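Local coordinates for protein separin (Saccharomyces cerevisiae, PDB 5U1T) that cleaves the MCD1/SCC1 subunit of cohesin as a caspase-like cysteine protease, releasing sister chromatids at the onset of anaphase, at residues Glu46-Thr49 and Thr50-Ser54; Phe100-Asn103 and Glu104-Phe108; Lys1150-Arg1154 and Arg1155-Thr1159; Leu1394-Arg1397 and Phe1398-Leu1402. All coordinates share one frame; numbering follows the deposited sequence.

Contact 1: Glu46-Thr49 and Thr50-Ser54; sequences EDIT and TVDHS
The opening turn of helix 48-64 sets Ile48 against Val51 and Asp52, and the first main-chain bonds of the helix run between the same two segments. Ile48 O accepts from Asp52 N at 3.0 Å, and Thr49 O takes His53 N at 3.1 Å. Thr50 N reaches back to Asp47 O across 3.2 Å, closing a tighter turn at the start. An aspartate just ahead of the helix suits its place, since a negative charge probably interacts well with the positive end of the helix dipole. With CG opposite the carbonyl carbon (chi1 -59°), Asp52 folds back toward the start of the helix, and its OD2 comes to 3.3 Å from Ile48 O, where two acceptors face each other without a bond. Its OD1 also lies close to Glu97 of helix 91-103, a like charge that would probably make one of these carboxylates easier to protonate. The branched side chain of Ile48 suits the side facing that helix, where it touches Leu93; its CD1 stands 4.2 Å from Val51 CB. Within the same turn, Thr50 O accepts twice, from Ser54 N at 3.1 Å and from Ser54 OG at 3.2 Å, the two donors arriving on opposite faces of the carbonyl plane.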
loop_
_atom_site.group_PDB
_atom_site.type_symbol
_atom_site.label_atom_id
_atom_site.label_comp_id
_atom_site.label_asym_id
_atom_site.label_seq_id
_atom_site.Cartn_x
_atom_site.Cartn_y
_atom_site.Cartn_z
ATOM N N GLU A 46 0.818 -68.808 12.847
ATOM C CA GLU A 46 1.318 -69.486 14.038
ATOM C C GLU A 46 1.187 -68.604 15.278
ATOM O O GLU A 46 0.973 -69.110 16.385
ATOM C CB GLU A 46 2.773 -69.919 13.826
ATOM C CG GLU A 46 2.885 -71.138 12.902
ATOM C CD GLU A 46 4.330 -71.543 12.559
ATOM O OE1 GLU A 46 5.121 -70.689 12.085
ATOM O OE2 GLU A 46 4.661 -72.744 12.755
ATOM N N ASP A 47 1.299 -67.291 15.086
ATOM C CA ASP A 47 1.192 -66.339 16.189
ATOM C C ASP A 47 0.261 -65.190 15.824
ATOM O O ASP A 47 0.604 -64.352 14.992
ATOM C CB ASP A 47 2.583 -65.818 16.564
ATOM C CG ASP A 47 2.593 -65.007 17.858
ATOM O OD1 ASP A 47 1.660 -65.148 18.687
ATOM O OD2 ASP A 47 3.559 -64.218 18.035
ATOM N N ILE A 48 -0.915 -65.156 16.450
ATOM C CA ILE A 48 -1.970 -64.203 16.095
ATOM C C ILE A 48 -1.582 -62.780 16.474
ATOM O O ILE A 48 -2.077 -61.821 15.894
ATOM C CB ILE A 48 -3.313 -64.565 16.773
ATOM C CG1 ILE A 48 -4.463 -63.734 16.198
ATOM C CG2 ILE A 48 -3.226 -64.377 18.274
ATOM C CD1 ILE A 48 -4.877 -64.142 14.814
ATOM N N THR A 49 -0.681 -62.656 17.443
ATOM C CA THR A 49 -0.246 -61.352 17.931
ATOM C C THR A 49 0.478 -60.569 16.830
ATOM O O THR A 49 0.432 -59.339 16.802
ATOM C CB THR A 49 0.660 -61.500 19.178
ATOM O OG1 THR A 49 1.813 -62.279 18.852
ATOM C CG2 THR A 49 -0.090 -62.209 20.301
ATOM N N THR A 50 1.114 -61.292 15.914
ATOM C CA THR A 50 1.714 -60.689 14.724
ATOM C C THR A 50 0.668 -60.006 13.851
ATOM O O THR A 50 0.873 -58.897 13.339
ATOM C CB THR A 50 2.436 -61.746 13.880
ATOM O OG1 THR A 50 3.518 -62.291 14.637
ATOM C CG2 THR A 50 2.977 -61.142 12.609
ATOM N N VAL A 51 -0.453 -60.696 13.675
ATOM C CA VAL A 51 -1.549 -60.210 12.852
ATOM C C VAL A 51 -2.142 -58.950 13.482
ATOM O O VAL A 51 -2.413 -57.962 12.785
ATOM C CB VAL A 51 -2.642 -61.312 12.666
ATOM C CG1 VAL A 51 -3.917 -60.738 12.085
ATOM C CG2 VAL A 51 -2.122 -62.432 11.780
ATOM N N ASP A 52 -2.322 -58.998 14.802
ATOM C CA ASP A 52 -2.904 -57.897 15.557
ATOM C C ASP A 52 -2.065 -56.651 15.400
ATOM O O ASP A 52 -2.573 -55.534 15.264
ATOM C CB ASP A 52 -2.993 -58.239 17.039
ATOM C CG ASP A 52 -3.823 -59.455 17.310
ATOM O OD1 ASP A 52 -4.764 -59.733 16.546
ATOM O OD2 ASP A 52 -3.537 -60.142 18.304
ATOM N N HIS A 53 -0.761 -56.865 15.469
ATOM C CA HIS A 53 0.194 -55.805 15.290
ATOM C C HIS A 53 -0.026 -55.154 13.931
ATOM O O HIS A 53 -0.233 -53.935 13.843
ATOM C CB HIS A 53 1.608 -56.340 15.411
ATOM C CG HIS A 53 2.634 -55.264 15.425
ATOM N ND1 HIS A 53 3.013 -54.620 16.583
ATOM C CD2 HIS A 53 3.316 -54.669 14.415
ATOM C CE1 HIS A 53 3.908 -53.693 16.289
ATOM N NE2 HIS A 53 4.102 -53.697 14.981
ATOM N N SER A 54 0.001 -55.969 12.873
ATOM C CA SER A 54 -0.286 -55.482 11.535
ATOM C C SER A 54 -1.644 -54.813 11.484
ATOM O O SER A 54 -1.790 -53.770 10.877
ATOM C CB SER A 54 -0.221 -56.609 10.528
ATOM O OG SER A 54 1.022 -57.270 10.627
#

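Contact 2: Phe100-Asn103 and Glu104-Phe108; sequences FLFN and ETNLF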
loop_
_atom_site.group_PDB
_atom_site.type_symbol
_atom_site.label_atom_id
_atom_site.label_comp_id
_atom_site.label_asym_id
_atom_site.label_seq_id
_atom_site.Cartn_x
_atom_site.Cartn_y
_atom_site.Cartn_z
ATOM N N PHE A 100 -11.552 -56.238 19.702
ATOM C CA PHE A 100 -10.419 -55.550 19.096
ATOM C C PHE A 100 -10.839 -54.799 17.832
ATOM O O PHE A 100 -10.550 -53.615 17.685
ATOM C CB PHE A 100 -9.318 -56.566 18.794
ATOM C CG PHE A 100 -8.083 -55.990 18.154
ATOM C CD1 PHE A 100 -7.550 -54.780 18.575
ATOM C CD2 PHE A 100 -7.416 -56.700 17.148
ATOM C CE1 PHE A 100 -6.381 -54.261 17.977
ATOM C CE2 PHE A 100 -6.250 -56.197 16.557
ATOM C CZ PHE A 100 -5.733 -54.973 16.971
ATOM N N LEU A 101 -11.554 -55.490 16.944
ATOM C CA LEU A 101 -12.053 -54.907 15.707
ATOM C C LEU A 101 -12.910 -53.670 16.002
ATOM O O LEU A 101 -12.798 -52.619 15.327
ATOM C CB LEU A 101 -12.858 -55.950 14.907
ATOM C CG LEU A 101 -13.385 -55.559 13.512
ATOM C CD1 LEU A 101 -13.543 -56.779 12.608
ATOM C CD2 LEU A 101 -14.706 -54.769 13.577
ATOM N N PHE A 102 -13.766 -53.804 17.009
ATOM C CA PHE A 102 -14.691 -52.744 17.353
ATOM C C PHE A 102 -13.973 -51.557 17.978
ATOM O O PHE A 102 -14.260 -50.412 17.641
ATOM C CB PHE A 102 -15.748 -53.245 18.303
ATOM C CG PHE A 102 -16.799 -52.239 18.619
ATOM C CD1 PHE A 102 -17.926 -52.135 17.831
ATOM C CD2 PHE A 102 -16.678 -51.406 19.720
ATOM C CE1 PHE A 102 -18.912 -51.218 18.129
ATOM C CE2 PHE A 102 -17.662 -50.484 20.027
ATOM C CZ PHE A 102 -18.781 -50.391 19.230
ATOM N N ASN A 103 -13.040 -51.841 18.880
ATOM C CA ASN A 103 -12.346 -50.793 19.603
ATOM C C ASN A 103 -11.485 -49.931 18.680
ATOM O O ASN A 103 -11.332 -48.746 18.905
ATOM C CB ASN A 103 -11.501 -51.394 20.718
ATOM C CG ASN A 103 -12.325 -51.764 21.919
ATOM O OD1 ASN A 103 -13.465 -51.322 22.072
ATOM N ND2 ASN A 103 -11.761 -52.584 22.777
ATOM N N GLU A 104 -10.969 -50.544 17.624
ATOM C CA GLU A 104 -10.099 -49.880 16.690
ATOM C C GLU A 104 -10.856 -49.033 15.690
ATOM O O GLU A 104 -10.247 -48.415 14.849
ATOM C CB GLU A 104 -9.269 -50.902 15.933
ATOM C CG GLU A 104 -8.340 -51.712 16.780
ATOM C CD GLU A 104 -7.062 -50.979 17.089
ATOM O OE1 GLU A 104 -7.035 -50.224 18.072
ATOM O OE2 GLU A 104 -6.072 -51.143 16.357
ATOM N N THR A 105 -12.178 -48.991 15.776
ATOM C CA THR A 105 -12.962 -48.391 14.697
ATOM C C THR A 105 -14.137 -47.566 15.214
ATOM O O THR A 105 -15.017 -47.190 14.445
ATOM C CB THR A 105 -13.500 -49.486 13.732
ATOM O OG1 THR A 105 -14.169 -50.527 14.487
ATOM C CG2 THR A 105 -12.365 -50.112 12.924
ATOM N N ASN A 106 -14.149 -47.289 16.516
ATOM C CA ASN A 106 -15.264 -46.596 17.152
ATOM C C ASN A 106 -14.792 -45.675 18.274
ATOM O O ASN A 106 -13.800 -45.966 18.938
ATOM C CB ASN A 106 -16.283 -47.601 17.748
ATOM C CG ASN A 106 -16.933 -48.512 16.701
ATOM O OD1 ASN A 106 -17.951 -48.161 16.115
ATOM N ND2 ASN A 106 -16.353 -49.689 16.479
ATOM N N LEU A 107 -15.520 -44.592 18.529
ATOM C CA LEU A 107 -15.208 -43.780 19.691
ATOM C C LEU A 107 -15.394 -44.603 20.943
ATOM O O LEU A 107 -14.477 -44.777 21.747
ATOM C CB LEU A 107 -16.083 -42.532 19.767
ATOM C CG LEU A 107 -15.672 -41.684 20.981
ATOM C CD1 LEU A 107 -14.237 -41.127 20.864
ATOM C CD2 LEU A 107 -16.682 -40.598 21.297
ATOM N N PHE A 108 -16.608 -45.116 21.091
ATOM C CA PHE A 108 -16.969 -46.026 22.179
ATOM C C PHE A 108 -16.043 -47.219 22.215
ATOM O O PHE A 108 -15.505 -47.620 21.189
ATOM C CB PHE A 108 -18.420 -46.475 22.024
ATOM C CG PHE A 108 -19.333 -45.364 21.573
ATOM C CD1 PHE A 108 -19.917 -44.506 22.496
ATOM C CD2 PHE A 108 -19.563 -45.134 20.218
ATOM C CE1 PHE A 108 -20.732 -43.472 22.071
ATOM C CE2 PHE A 108 -20.377 -44.131 19.817
ATOM C CZ PHE A 108 -20.962 -43.297 20.746
#
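Phe102 and Asn106 lie stacked, the carboxamide spread over one face of the ring with the two planes only 18° apart. ND2 sits 3.2 Å above the ring plane, over its centre, while Asn106 CB is 4.2 Å from the centroid of the Phe102 ring, a CH-pi contact on the same face. Asn106 ND2 also donates to Phe102 O, in the carbonyl plane and on a lone pair, which helps set the turn of the amide; the modelled 2.5 Å is too short to be taken literally. CG placed beside the backbone N of Asn106 (chi1 -62°) swings the group back toward that carbonyl. Phe102 O takes a second donor, Thr105 N at 3.1 Å. An alanine here would keep the carbonyl but would probably leave a gap beneath the Asn106 amide, whose face would lose the ring it lies on. OD1 of that amide is held by Asn125, and Tyr128 OH bonds to both Asn106 ND2 and Thr105 OG1. Thr105 suits its buried place because its hydroxyl serves the main chain as well, giving OG1 to Leu101 O at 2.6 Å. On another side of the helix, Phe100 and Glu104 meet at a slant: the glutamate bends at its second torsion, bringing CG to 3.4 Å from Phe100 CE1, and Glu104 N closes on Phe100 O at 3.1 Å. The bonds of Thr105 OG1 and Asn106 ND2 to Leu101 O and Phe102 O belong to the C-terminal end of helix 91-103, where side chains of the following loop meet its last carbonyls.

Contact 3: Lys1150-Arg1154 and Arg1155-Thr1159; sequences KLEPR and RKRRT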
loop_
_atom_site.group_PDB
_atom_site.type_symbol
_atom_site.label_atom_id
_atom_site.label_comp_id
_atom_site.label_asym_id
_atom_site.label_seq_id
_atom_site.Cartn_x
_atom_site.Cartn_y
_atom_site.Cartn_z
ATOM N N LYS A 1150 15.577 45.036 -21.823
ATOM C CA LYS A 1150 15.753 46.289 -21.114
ATOM C C LYS A 1150 14.419 46.974 -21.012
ATOM O O LYS A 1150 13.593 46.906 -21.916
ATOM C CB LYS A 1150 16.764 47.208 -21.803
ATOM C CG LYS A 1150 17.219 48.380 -20.944
ATOM C CD LYS A 1150 17.644 49.578 -21.797
ATOM C CE LYS A 1150 18.783 49.238 -22.750
ATOM N NZ LYS A 1150 18.918 50.169 -23.920
ATOM N N LEU A 1151 14.220 47.638 -19.888
ATOM C CA LEU A 1151 12.975 48.302 -19.594
ATOM C C LEU A 1151 13.287 49.722 -19.141
ATOM O O LEU A 1151 13.833 49.924 -18.060
ATOM C CB LEU A 1151 12.232 47.520 -18.531
ATOM C CG LEU A 1151 10.731 47.702 -18.416
ATOM C CD1 LEU A 1151 10.087 46.382 -17.997
ATOM C CD2 LEU A 1151 10.407 48.822 -17.431
ATOM N N GLU A 1152 12.977 50.697 -19.990
ATOM C CA GLU A 1152 13.245 52.098 -19.681
ATOM C C GLU A 1152 11.950 52.807 -19.297
ATOM O O GLU A 1152 11.255 53.332 -20.161
ATOM C CB GLU A 1152 13.910 52.806 -20.871
ATOM C CG GLU A 1152 15.308 52.305 -21.216
ATOM C CD GLU A 1152 15.676 52.529 -22.688
ATOM O OE1 GLU A 1152 15.087 51.870 -23.574
ATOM O OE2 GLU A 1152 16.563 53.367 -22.965
ATOM N N PRO A 1153 11.626 52.832 -17.995
ATOM C CA PRO A 1153 10.359 53.424 -17.551
ATOM C C PRO A 1153 10.194 54.871 -18.005
ATOM O O PRO A 1153 9.099 55.255 -18.402
ATOM C CB PRO A 1153 10.443 53.354 -16.022
ATOM C CG PRO A 1153 11.544 52.397 -15.722
ATOM C CD PRO A 1153 12.498 52.489 -16.863
ATOM N N ARG A 1154 11.260 55.661 -17.953
ATOM C CA ARG A 1154 11.144 57.083 -18.275
ATOM C C ARG A 1154 10.934 57.278 -19.784
ATOM O O ARG A 1154 10.179 58.150 -20.199
ATOM C CB ARG A 1154 12.380 57.847 -17.777
ATOM C CG ARG A 1154 12.479 59.286 -18.232
ATOM C CD ARG A 1154 11.625 60.229 -17.387
ATOM N NE ARG A 1154 11.854 60.014 -15.959
ATOM C CZ ARG A 1154 12.548 60.827 -15.169
ATOM N NH1 ARG A 1154 12.696 60.522 -13.885
ATOM N NH2 ARG A 1154 13.086 61.940 -15.648
ATOM N N ARG A 1155 11.576 56.433 -20.588
ATOM C CA ARG A 1155 11.483 56.494 -22.043
ATOM C C ARG A 1155 10.287 55.694 -22.566
ATOM O O ARG A 1155 9.974 55.737 -23.756
ATOM C CB ARG A 1155 12.784 55.977 -22.665
ATOM C CG ARG A 1155 12.970 56.261 -24.170
ATOM C CD ARG A 1155 12.863 57.764 -24.524
ATOM N NE ARG A 1155 13.736 58.172 -25.637
ATOM C CZ ARG A 1155 13.556 57.819 -26.916
ATOM N NH1 ARG A 1155 12.528 57.023 -27.250
ATOM N NH2 ARG A 1155 14.414 58.240 -27.866
ATOM N N LYS A 1156 9.623 54.973 -21.664
ATOM C CA LYS A 1156 8.509 54.076 -22.001
ATOM C C LYS A 1156 8.871 53.081 -23.114
ATOM O O LYS A 1156 8.077 52.813 -24.018
ATOM C CB LYS A 1156 7.275 54.879 -22.404
ATOM C CG LYS A 1156 6.873 55.939 -21.398
ATOM C CD LYS A 1156 6.445 55.357 -20.048
ATOM C CE LYS A 1156 6.252 56.487 -19.033
ATOM N NZ LYS A 1156 6.004 56.012 -17.655
ATOM N N ARG A 1157 10.065 52.512 -23.017
ATOM C CA ARG A 1157 10.628 51.736 -24.103
ATOM C C ARG A 1157 11.006 50.333 -23.636
ATOM O O ARG A 1157 11.502 50.142 -22.522
ATOM C CB ARG A 1157 11.848 52.470 -24.682
ATOM C CG ARG A 1157 12.333 51.913 -25.991
ATOM C CD ARG A 1157 13.091 52.952 -26.761
ATOM N NE ARG A 1157 14.296 53.323 -26.042
ATOM C CZ ARG A 1157 15.124 54.296 -26.403
ATOM N NH1 ARG A 1157 16.198 54.537 -25.662
ATOM N NH2 ARG A 1157 14.892 55.015 -27.498
ATOM N N ARG A 1158 10.748 49.361 -24.496
ATOM C CA ARG A 1158 11.022 47.972 -24.229
ATOM C C ARG A 1158 11.811 47.383 -25.351
ATOM O O ARG A 1158 11.347 47.346 -26.459
ATOM C CB ARG A 1158 9.715 47.226 -24.214
ATOM C CG ARG A 1158 9.337 46.622 -22.891
ATOM C CD ARG A 1158 7.884 46.217 -22.927
ATOM N NE ARG A 1158 7.159 46.711 -21.774
ATOM C CZ ARG A 1158 6.091 47.476 -21.857
ATOM N NH1 ARG A 1158 5.487 47.881 -20.767
ATOM N NH2 ARG A 1158 5.629 47.829 -23.031
ATOM N N THR A 1159 12.990 46.878 -25.067
ATOM C CA THR A 1159 13.799 46.281 -26.122
ATOM C C THR A 1159 14.461 45.017 -25.618
ATOM O O THR A 1159 14.625 44.824 -24.423
ATOM C CB THR A 1159 14.870 47.261 -26.652
ATOM O OG1 THR A 1159 15.807 47.562 -25.617
ATOM C CG2 THR A 1159 14.222 48.552 -27.093
#
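Arg1157 NH1 is held by two carboxylates, giving a bond to Glu1152 OE2 at 3.0 Å and another to Glu1291 from outside the hairpin. Its NE points at Glu1152 OE1, 3.0 Å away and nearly straight at 176°, so the guanidinium grips the glutamate side-on, one nitrogen to each oxygen. Both acceptors lie in or near the guanidinium plane, whereas OE1 is met from above the carboxylate plane. The arginine reaches this position by bending at its third torsion, which turns the end of the chain alongside Glu1152. Arg1155 lays its CG 3.6 Å above the centre of the Arg1157 guanidinium, and its own NH2 goes to Glu1291, so two positive groups converge on one acid. A leucine in place of Arg1157 would probably leave the buried Glu1152 without its countercharge and take one arginine away from Glu1291. Behind the side chains the backbones pair: Glu1152 N bonds to Arg1157 O at 3.0 Å and Lys1150 N to Thr1159 O at 2.8 Å. Pro1153, whose restricted phi suits a turn, starts the reversal, and Lys1156 with a positive phi of 52° ends it. Lys1156 and Arg1157 thus both face Glu1152, a G1 beta bulge in the antiparallel hairpin of strands 1146-1152 and 1157-1163, which strand 1132-1139 extends into the mixed sheet.

Contact 4: Leu1394-Arg1397 and Phe1398-Leu1402; sequences LLSR and FHYQL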
loop_
_atom_site.group_PDB
_atom_site.type_symbol
_atom_site.label_atom_id
_atom_site.label_comp_id
_atom_site.label_asym_id
_atom_site.label_seq_id
_atom_site.Cartn_x
_atom_site.Cartn_y
_atom_site.Cartn_z
ATOM N N LEU A 1394 8.951 45.563 -4.082
ATOM C CA LEU A 1394 9.934 46.279 -3.281
ATOM C C LEU A 1394 9.793 47.783 -3.503
ATOM O O LEU A 1394 9.827 48.566 -2.549
ATOM C CB LEU A 1394 11.350 45.830 -3.622
ATOM C CG LEU A 1394 11.970 44.798 -2.687
ATOM C CD1 LEU A 1394 13.441 44.622 -3.007
ATOM C CD2 LEU A 1394 11.782 45.212 -1.247
ATOM N N LEU A 1395 9.624 48.188 -4.759
ATOM C CA LEU A 1395 9.452 49.604 -5.058
ATOM C C LEU A 1395 8.087 50.107 -4.559
ATOM O O LEU A 1395 7.984 51.219 -4.036
ATOM C CB LEU A 1395 9.619 49.879 -6.560
ATOM C CG LEU A 1395 10.988 49.633 -7.217
ATOM C CD1 LEU A 1395 10.989 50.078 -8.663
ATOM C CD2 LEU A 1395 12.115 50.296 -6.474
ATOM N N SER A 1396 7.041 49.302 -4.699
ATOM C CA SER A 1396 5.746 49.686 -4.127
ATOM C C SER A 1396 5.828 49.846 -2.604
ATOM O O SER A 1396 5.171 50.705 -2.034
ATOM C CB SER A 1396 4.661 48.664 -4.482
ATOM O OG SER A 1396 4.014 49.020 -5.693
ATOM N N ARG A 1397 6.651 49.028 -1.961
ATOM C CA ARG A 1397 6.814 49.074 -0.515
ATOM C C ARG A 1397 7.386 50.405 -0.052
ATOM O O ARG A 1397 7.130 50.837 1.075
ATOM C CB ARG A 1397 7.714 47.925 -0.049
ATOM C CG ARG A 1397 7.830 47.747 1.459
ATOM C CD ARG A 1397 8.714 46.547 1.787
ATOM N NE ARG A 1397 9.293 46.652 3.123
ATOM C CZ ARG A 1397 10.053 45.717 3.685
ATOM N NH1 ARG A 1397 10.542 45.899 4.916
ATOM N NH2 ARG A 1397 10.323 44.602 3.011
ATOM N N PHE A 1398 8.153 51.065 -0.917
ATOM C CA PHE A 1398 8.789 52.332 -0.543
ATOM C C PHE A 1398 8.434 53.458 -1.533
ATOM O O PHE A 1398 9.293 54.259 -1.927
ATOM C CB PHE A 1398 10.317 52.153 -0.445
ATOM C CG PHE A 1398 10.757 51.093 0.546
ATOM C CD1 PHE A 1398 10.852 51.380 1.901
ATOM C CD2 PHE A 1398 11.080 49.811 0.117
ATOM C CE1 PHE A 1398 11.258 50.410 2.812
ATOM C CE2 PHE A 1398 11.485 48.835 1.019
ATOM C CZ PHE A 1398 11.571 49.137 2.372
ATOM N N HIS A 1399 7.192 53.456 -1.968
ATOM C CA HIS A 1399 6.655 54.502 -2.805
ATOM C C HIS A 1399 7.613 54.992 -3.854
ATOM O O HIS A 1399 7.701 56.166 -4.101
ATOM C CB HIS A 1399 6.201 55.646 -1.933
ATOM C CG HIS A 1399 5.295 55.228 -0.835
ATOM N ND1 HIS A 1399 5.748 54.964 0.432
ATOM C CD2 HIS A 1399 3.963 55.026 -0.813
ATOM C CE1 HIS A 1399 4.730 54.623 1.192
ATOM N NE2 HIS A 1399 3.635 54.653 0.461
ATOM N N TYR A 1400 8.342 54.077 -4.454
ATOM C CA TYR A 1400 9.077 54.357 -5.665
ATOM C C TYR A 1400 10.075 55.469 -5.465
ATOM O O TYR A 1400 10.154 56.391 -6.239
ATOM C CB TYR A 1400 8.129 54.677 -6.798
ATOM C CG TYR A 1400 7.290 53.510 -7.186
ATOM C CD1 TYR A 1400 7.838 52.438 -7.833
ATOM C CD2 TYR A 1400 5.953 53.465 -6.887
ATOM C CE1 TYR A 1400 7.073 51.355 -8.180
ATOM C CE2 TYR A 1400 5.185 52.381 -7.236
ATOM C CZ TYR A 1400 5.763 51.337 -7.880
ATOM O OH TYR A 1400 5.021 50.271 -8.230
ATOM N N GLN A 1401 10.858 55.360 -4.418
ATOM C CA GLN A 1401 11.715 56.431 -4.028
ATOM C C GLN A 1401 13.085 55.861 -3.888
ATOM O O GLN A 1401 13.361 55.189 -2.926
ATOM C CB GLN A 1401 11.257 56.952 -2.679
ATOM C CG GLN A 1401 9.898 57.634 -2.684
ATOM C CD GLN A 1401 9.452 58.070 -1.307
ATOM O OE1 GLN A 1401 9.878 57.511 -0.310
ATOM N NE2 GLN A 1401 8.595 59.073 -1.251
ATOM N N LEU A 1402 13.950 56.122 -4.853
ATOM C CA LEU A 1402 15.334 55.678 -4.779
ATOM C C LEU A 1402 16.216 56.838 -4.449
ATOM O O LEU A 1402 16.086 57.888 -5.024
ATOM C CB LEU A 1402 15.786 55.112 -6.115
ATOM C CG LEU A 1402 15.150 53.851 -6.671
ATOM C CD1 LEU A 1402 13.651 53.986 -6.694
ATOM C CD2 LEU A 1402 15.676 53.604 -8.059
#
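Leu1395 CB is the bump against which the CD1-CE1 side of the Tyr1400 ring rests, 3.4 Å from CE1, the two side chains crossing at about a right angle. One face of this ring roofs the backbone, with Leu1395 O 3.9 Å above the ring plane over its centre and Ser1396 N nearer the rim. A flat tyrosine suits this place, lying across the last helical turn while its OH accepts from Ser1396 OG at 3.0 Å and is also held by Asn1392. The chain comes round in a Schellman motif closing helix 1388-1397: Tyr1400 N bonds to Leu1395 O at 2.9 Å, inside it His1399 N makes a weak bond to Ser1396 O, and His1399, with Tyr1400 after it, takes the left-handed conformation. Phe1398 lies between Leu1394 O, 3.2 Å from CD2 at the ring edge, and the Arg1397 chain over one face, CG 4.1 Å from the Phe1398 ring centroid. With CG anti to N (chi1 -173°) that chain sets off beside the ring, and staying extended to NE it keeps alongside. Leu1402 returns beside Leu1395, CD1 against Leu1395 CD2 at 4.0 Å, and also touches Phe1356 and Phe1359 of strand 1353-1362.

Overall arrangement
The four contacts follow one another along the chain and gather in two pairs at opposite sides of its centre. Contacts 1 and 2, with centres about 18 Å apart, belong to neighbouring helices of the N-terminal helical region, 48-64 and 91-103, and touch directly where Asp52 O lies 3.6 Å from Phe100 CZ. Contacts 3 and 4 both fall within the peptidase C50 range, their centres also about 18 Å apart but without touching; helix 1111-1127 packs against both the hairpin and the turn after helix 1388-1397. From contact 1 to contact 3 the centres are about 119 Å apart, a measure of how elongated separase is, its helical region extending far from the protease end.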